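Local coordinates for protein NANS (YJHS), A 9-O-acetyl N-acetylneuraminic acid esterase (PDB 3PT5) that probably hydrolyses the 9-O-acetyl group of 9-O-acetyl-N-acetylneuraminate, a host mucosal sialic acid that E. coli can use for growth, at residues Y254-Y257 against Q258-L262; Y298-P301 against E302-T305. All blocks are in the same frame, centred on the assembly; numbering follows the deposited sequence.

Contact 1 of 2, residues Y254-Y257 against Q258-L262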
ATOM      1  N   TYR A 254      -5.401 -13.060 -10.379  1.00 11.93           N
ATOM      2  CA  TYR A 254      -6.167 -12.720  -9.185  1.00 11.82           C
ATOM      3  C   TYR A 254      -6.925 -13.933  -8.666  1.00 12.08           C
ATOM      4  O   TYR A 254      -7.202 -14.029  -7.464  1.00 13.50           O
ATOM      5  CB  TYR A 254      -7.065 -11.492  -9.423  1.00 11.73           C
ATOM      6  CG  TYR A 254      -6.253 -10.207  -9.440  1.00 11.32           C
ATOM      7  CD1 TYR A 254      -6.185  -9.392  -8.311  1.00 12.51           C
ATOM      8  CD2 TYR A 254      -5.531  -9.821 -10.561  1.00 11.98           C
ATOM      9  CE1 TYR A 254      -5.419  -8.234  -8.296  1.00 11.36           C
ATOM     10  CE2 TYR A 254      -4.739  -8.658 -10.560  1.00 12.00           C
ATOM     11  CZ  TYR A 254      -4.704  -7.855  -9.429  1.00 11.48           C
ATOM     12  OH  TYR A 254      -3.945  -6.690  -9.405  1.00 11.36           O
ATOM     13  N   GLY A 255      -7.193 -14.897  -9.538  1.00 12.88           N
ATOM     14  CA  GLY A 255      -7.789 -16.149  -9.075  1.00 12.79           C
ATOM     15  C   GLY A 255      -6.836 -16.877  -8.139  1.00 12.84           C
ATOM     16  O   GLY A 255      -7.265 -17.495  -7.151  1.00 14.33           O
ATOM     17  N   ASN A 256      -5.541 -16.747  -8.397  1.00 12.39           N
ATOM     18  CA  ASN A 256      -4.545 -17.378  -7.562  1.00 13.39           C
ATOM     19  C   ASN A 256      -4.490 -16.795  -6.141  1.00 13.34           C
ATOM     20  O   ASN A 256      -3.965 -17.413  -5.219  1.00 14.58           O
ATOM     21  CB  ASN A 256      -3.178 -17.321  -8.224  1.00 13.80           C
ATOM     22  CG  ASN A 256      -2.141 -18.094  -7.449  1.00 12.08           C
ATOM     23  OD1 ASN A 256      -2.291 -19.312  -7.217  1.00 16.46           O
ATOM     24  ND2 ASN A 256      -1.064 -17.412  -7.061  1.00 13.42           N
ATOM     25  N   TYR A 257      -5.014 -15.591  -5.970  1.00 13.39           N
ATOM     26  CA  TYR A 257      -5.112 -14.990  -4.632  1.00 14.27           C
ATOM     27  C   TYR A 257      -6.290 -15.566  -3.848  1.00 15.99           C
ATOM     28  O   TYR A 257      -6.348 -15.417  -2.631  1.00 15.35           O
ATOM     29  CB  TYR A 257      -5.290 -13.484  -4.738  1.00 13.62           C
ATOM     30  CG  TYR A 257      -4.089 -12.748  -5.306  1.00 12.62           C
ATOM     31  CD1 TYR A 257      -2.781 -13.081  -4.933  1.00 10.65           C
ATOM     32  CD2 TYR A 257      -4.262 -11.693  -6.193  1.00 11.62           C
ATOM     33  CE1 TYR A 257      -1.671 -12.392  -5.472  1.00 12.47           C
ATOM     34  CE2 TYR A 257      -3.176 -10.996  -6.720  1.00 10.19           C
ATOM     35  CZ  TYR A 257      -1.890 -11.331  -6.363  1.00 10.66           C
ATOM     36  OH  TYR A 257      -0.825 -10.630  -6.912  1.00  9.91           O
ATOM     37  N   GLN A 258      -7.218 -16.200  -4.566  1.00 17.38           N
ATOM     38  CA  GLN A 258      -8.462 -16.743  -4.007  1.00 18.90           C
ATOM     39  C   GLN A 258      -8.405 -18.261  -3.848  1.00 18.91           C
ATOM     40  O   GLN A 258      -9.141 -18.844  -3.043  1.00 18.97           O
ATOM     41  CB  GLN A 258      -9.630 -16.412  -4.944  1.00 19.62           C
ATOM     42  CG  GLN A 258      -9.878 -14.942  -5.136  1.00 22.22           C
ATOM     43  CD  GLN A 258     -10.763 -14.620  -6.337  1.00 24.46           C
ATOM     44  OE1 GLN A 258     -11.924 -15.027  -6.396  1.00 26.00           O
ATOM     45  NE2 GLN A 258     -10.223 -13.842  -7.281  1.00 24.98           N
ATOM     46  N   ASN A 259      -7.567 -18.908  -4.651  1.00 18.81           N
ATOM     47  CA  ASN A 259      -7.436 -20.360  -4.635  1.00 19.78           C
ATOM     48  C   ASN A 259      -5.989 -20.789  -4.455  1.00 19.37           C
ATOM     49  O   ASN A 259      -5.542 -21.779  -5.038  1.00 20.97           O
ATOM     50  CB  ASN A 259      -7.997 -20.952  -5.935  1.00 20.37           C
ATOM     51  CG  ASN A 259      -9.462 -20.656  -6.114  1.00 23.71           C
ATOM     52  OD1 ASN A 259     -10.287 -20.995  -5.267  1.00 28.00           O
ATOM     53  ND2 ASN A 259      -9.799 -19.993  -7.225  1.00 27.66           N
ATOM     54  N   ASN A 260      -5.264 -20.074  -3.606  1.00 18.31           N
ATOM     55  CA  ASN A 260      -3.848 -20.338  -3.437  1.00 17.23           C
ATOM     56  C   ASN A 260      -3.558 -21.663  -2.709  1.00 17.40           C
ATOM     57  O   ASN A 260      -4.313 -22.061  -1.819  1.00 16.08           O
ATOM     58  CB  ASN A 260      -3.204 -19.173  -2.697  1.00 17.41           C
ATOM     59  CG  ASN A 260      -1.758 -19.025  -3.033  1.00 15.40           C
ATOM     60  OD1 ASN A 260      -0.917 -19.720  -2.485  1.00 14.95           O
ATOM     61  ND2 ASN A 260      -1.457 -18.153  -3.976  1.00 16.36           N
ATOM     62  N   ILE A 261      -2.454 -22.316  -3.074  1.00 17.42           N
ATOM     63  CA  ILE A 261      -2.024 -23.546  -2.397  1.00 18.56           C
ATOM     64  C   ILE A 261      -1.395 -23.256  -1.035  1.00 18.04           C
ATOM     65  O   ILE A 261      -1.383 -24.112  -0.156  1.00 18.27           O
ATOM     66  CB  ILE A 261      -1.067 -24.412  -3.262  1.00 18.99           C
ATOM     67  CG1 ILE A 261       0.158 -23.619  -3.714  1.00 21.19           C
ATOM     68  CG2 ILE A 261      -1.812 -24.977  -4.466  1.00 20.87           C
ATOM     69  CD1 ILE A 261       1.417 -23.869  -2.906  1.00 27.77           C
ATOM     70  N   LEU A 262      -0.919 -22.028  -0.840  1.00 16.79           N
ATOM     71  CA  LEU A 262      -0.315 -21.649   0.430  1.00 15.59           C
ATOM     72  C   LEU A 262      -1.346 -21.262   1.498  1.00 15.52           C
ATOM     73  O   LEU A 262      -2.453 -20.797   1.187  1.00 15.29           O
ATOM     74  CB  LEU A 262       0.658 -20.483   0.226  1.00 15.00           C
ATOM     75  CG  LEU A 262       1.810 -20.699  -0.749  1.00 15.96           C
ATOM     76  CD1 LEU A 262       2.592 -19.409  -1.020  1.00 16.52           C
ATOM     77  CD2 LEU A 262       2.732 -21.813  -0.240  1.00 16.63           C
TER
HETATM   78  O   HOH W   1      -1.446 -21.389  -5.562  1.00 15.19           O
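The carboxamides of N256 and N260 meet with their planes 44° apart, and the backbone O of N256 lies close to the plane of the N260 amide. The two amide nitrogens, N256 ND2 and N260 ND2, come within 3.2 Å of each other; both are donors, and both give hydrogen bonds to N208 OD1 of helix 203-218. Among the rings, CE2 of Y257 sits 3.7 Å above one face of Y254, toward its rim, while CD1 of Y254 lies in plane at the edge of Y257. The chain turns here with helix-like backbone angles, in the loop after helix 247-253, and leads into an Asx turn at N260. G255 O accepts twice, from Q258 N and from N259 N at 2.9 Å. Y254 O is likewise held by two donors: Y257 N reaches one face of its carbonyl plane, and Q258 NE2, 3.0 Å from Y254 O, the other. The side chain of Q258, extended beyond CG, runs back along the turn to make this bond. At N256 O, the backbone N of N260 is badly angled, and N260 ND2 makes the bond to N256 O instead at 2.9 Å. CG of N260 is anti to its own backbone N (chi1 -153°), which sets ND2 toward N256 O. Y257 OH hydrogen-bonds to Q190 O and W188 NE1, tying the turn to the protein interior. A water joins N256 OD1 to I261 N, and the Asx turn is closed by L262 N, 2.8 Å from N260 OD1, in the carbonyl plane and on a lone pair.

Contact 2 of 2, residues Y298-P301 against E302-T305; sequences YRSP and ENWT
CA of P301 sits over one face of the W304 indole. It stands 3.6 Å from the centroid of the five-membered ring of W304, only 15° off the normal, a CH-pi contact, and S300 C lies above the same face, also toward the rim. Further out, CG of P301 packs on CZ2 of W304 at 3.5 Å. The polar groups beside this packed corner are tightly bonded. S300 O accepts from N303 N at 2.9 Å and, through a weak bond, from W304 N. In return N303 OD1 takes the backbone N of S300 at 2.9 Å, the donor standing above the carbonyl plane of the amide. CG of N303 is held between its own backbone N and carbonyl carbon (chi1 58°), which swings OD1 toward S300 N. The buried R299 closes the inner side: its NH2 meets N303 O at 2.8 Å, and this oxygen lies at the edge of the guanidinium, close to its plane, with the guanidinium 72° from the amide of N303. The same NH2 also donates to Y89 O, and NE donates to E37 O, so the group is fixed in rotation by carbonyls of other loops. The outer side is looser. The exposed E302 reaches back only far enough to bring OE2 within 3.6 Å of S300 CB. A water lies between S300 OG, Y298 O and N303 ND2, receiving a hydrogen bond from N303 ND2 at 3.0 Å. The S300 O to N303 N bond, with P301 and E302 both in helical backbone conformation at the two central positions, makes residues 300-303 a type I beta turn, here latched by an asparagine at its fourth position and followed by a tryptophan whose indole face takes the proline CA.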
ATOM      1  N   TYR A 298     -10.270  17.712 -11.691  1.00 11.20           N
ATOM      2  CA  TYR A 298      -9.484  18.947 -11.799  1.00 11.88           C
ATOM      3  C   TYR A 298      -8.070  18.742 -12.302  1.00 11.72           C
ATOM      4  O   TYR A 298      -7.368  19.702 -12.645  1.00 12.32           O
ATOM      5  CB  TYR A 298      -9.478  19.712 -10.456  1.00 11.17           C
ATOM      6  CG  TYR A 298     -10.801  20.378 -10.193  1.00 15.76           C
ATOM      7  CD1 TYR A 298     -11.076  21.635 -10.747  1.00 17.62           C
ATOM      8  CD2 TYR A 298     -11.777  19.756  -9.421  1.00 17.06           C
ATOM      9  CE1 TYR A 298     -12.267  22.261 -10.537  1.00 21.70           C
ATOM     10  CE2 TYR A 298     -13.034  20.404  -9.201  1.00 17.82           C
ATOM     11  CZ  TYR A 298     -13.245  21.658  -9.784  1.00 18.01           C
ATOM     12  OH  TYR A 298     -14.424  22.351  -9.615  1.00 26.14           O
ATOM     13  N   ARG A 299      -7.627  17.487 -12.358  1.00  9.97           N
ATOM     14  CA  ARG A 299      -6.286  17.177 -12.853  1.00 11.25           C
ATOM     15  C   ARG A 299      -6.208  17.165 -14.383  1.00 11.43           C
ATOM     16  O   ARG A 299      -7.206  17.007 -15.071  1.00 12.52           O
ATOM     17  CB  ARG A 299      -5.776  15.849 -12.287  1.00  9.84           C
ATOM     18  CG  ARG A 299      -5.597  15.895 -10.784  1.00  9.74           C
ATOM     19  CD  ARG A 299      -4.457  15.042 -10.317  1.00  7.75           C
ATOM     20  NE  ARG A 299      -4.360  14.959  -8.865  1.00  9.03           N
ATOM     21  CZ  ARG A 299      -3.199  14.803  -8.201  1.00 10.94           C
ATOM     22  NH1 ARG A 299      -3.167  14.702  -6.878  1.00 10.54           N
ATOM     23  NH2 ARG A 299      -2.055  14.777  -8.876  1.00 12.04           N
ATOM     24  N   SER A 300      -4.979  17.299 -14.874  1.00 12.52           N
ATOM     25  CA  SER A 300      -4.697  17.495 -16.293  1.00 13.73           C
ATOM     26  C   SER A 300      -3.401  16.727 -16.578  1.00 14.01           C
ATOM     27  O   SER A 300      -2.730  16.325 -15.640  1.00 15.10           O
ATOM     28  CB  SER A 300      -4.505  18.989 -16.579  1.00 14.52           C
ATOM     29  OG  SER A 300      -5.693  19.718 -16.319  1.00 16.16           O
ATOM     30  N   PRO A 301      -3.043  16.511 -17.863  1.00 14.73           N
ATOM     31  CA  PRO A 301      -1.797  15.760 -18.116  1.00 15.80           C
ATOM     32  C   PRO A 301      -0.559  16.323 -17.407  1.00 16.74           C
ATOM     33  O   PRO A 301       0.314  15.568 -17.014  1.00 19.01           O
ATOM     34  CB  PRO A 301      -1.657  15.804 -19.637  1.00 15.56           C
ATOM     35  CG  PRO A 301      -3.110  15.888 -20.117  1.00 15.46           C
ATOM     36  CD  PRO A 301      -3.828  16.730 -19.094  1.00 14.42           C
ATOM     37  N   GLU A 302      -0.516  17.635 -17.210  1.00 17.37           N
ATOM     38  CA  GLU A 302       0.594  18.302 -16.514  1.00 18.38           C
ATOM     39  C   GLU A 302       0.693  17.988 -15.013  1.00 17.08           C
ATOM     40  O   GLU A 302       1.693  18.317 -14.376  1.00 17.97           O
ATOM     41  CB  GLU A 302       0.478  19.809 -16.708  1.00 18.58           C
ATOM     42  CG  GLU A 302      -0.799  20.363 -16.068  1.00 23.95           C
ATOM     43  CD  GLU A 302      -1.190  21.706 -16.599  1.00 29.17           C
ATOM     44  OE1 GLU A 302      -0.358  22.644 -16.504  1.00 34.30           O
ATOM     45  OE2 GLU A 302      -2.336  21.812 -17.094  1.00 32.46           O
ATOM     46  N   ASN A 303      -0.351  17.374 -14.445  1.00 15.78           N
ATOM     47  CA  ASN A 303      -0.348  17.083 -13.012  1.00 15.22           C
ATOM     48  C   ASN A 303      -0.962  15.731 -12.592  1.00 13.88           C
ATOM     49  O   ASN A 303      -0.954  15.407 -11.397  1.00 14.92           O
ATOM     50  CB  ASN A 303      -0.970  18.249 -12.228  1.00 15.06           C
ATOM     51  CG  ASN A 303      -2.350  18.531 -12.653  1.00 15.90           C
ATOM     52  OD1 ASN A 303      -3.205  17.637 -12.641  1.00 14.24           O
ATOM     53  ND2 ASN A 303      -2.601  19.766 -13.065  1.00 17.28           N
ATOM     54  N   TRP A 304      -1.442  14.931 -13.535  1.00 12.69           N
ATOM     55  CA  TRP A 304      -2.043  13.644 -13.124  1.00 13.35           C
ATOM     56  C   TRP A 304      -0.994  12.536 -13.129  1.00 14.60           C
ATOM     57  O   TRP A 304       0.142  12.776 -13.531  1.00 15.06           O
ATOM     58  CB  TRP A 304      -3.277  13.296 -13.959  1.00 13.60           C
ATOM     59  CG  TRP A 304      -3.086  13.018 -15.429  1.00 13.45           C
ATOM     60  CD1 TRP A 304      -2.002  12.454 -16.046  1.00 12.30           C
ATOM     61  CD2 TRP A 304      -4.068  13.201 -16.442  1.00 13.19           C
ATOM     62  NE1 TRP A 304      -2.257  12.294 -17.395  1.00 11.82           N
ATOM     63  CE2 TRP A 304      -3.514  12.753 -17.660  1.00 12.60           C
ATOM     64  CE3 TRP A 304      -5.373  13.709 -16.445  1.00 13.08           C
ATOM     65  CZ2 TRP A 304      -4.226  12.790 -18.861  1.00 13.86           C
ATOM     66  CZ3 TRP A 304      -6.059  13.770 -17.646  1.00 14.13           C
ATOM     67  CH2 TRP A 304      -5.479  13.331 -18.829  1.00 13.65           C
ATOM     68  N   THR A 305      -1.368  11.340 -12.681  1.00 14.38           N
ATOM     69  CA  THR A 305      -0.432  10.248 -12.616  1.00 15.97           C
ATOM     70  C   THR A 305      -0.345   9.685 -14.031  1.00 16.32           C
ATOM     71  O   THR A 305       0.567  10.051 -14.792  1.00 18.02           O
ATOM     72  CB  THR A 305      -0.830   9.202 -11.542  1.00 16.20           C
ATOM     73  OG1 THR A 305      -2.164   8.745 -11.782  1.00 15.26           O
ATOM     74  CG2 THR A 305      -0.724   9.830 -10.154  1.00 15.51           C
TER
HETATM   75  O   HOH W   2      -5.286  20.737 -13.957  1.00 18.59           O
HETATM   76  O   HOH W   3       1.666  14.455 -14.813  1.00 26.35           O

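In the fold
Both contacts are local turns in connecting loops of the single chain, and they follow in series. Contact 1 lies between helix 247-253 and strand 265-268, an outermost strand of the mixed, largely parallel seven-stranded sheet of this SGNH hydrolase. Contact 2 comes later, in the long loop between that strand and helix 315-335. The centres of contact 1 and contact 2 are about 36 Å apart and the nearest atoms of contact 1 and contact 2 about 16 Å apart, so they do not touch. Contact 1 packs against helix 203-218 and strand 265-268; contact 2 faces other loops. They therefore lie in separate parts of the periphery, one beside the sheet edge, the other on the loop surface.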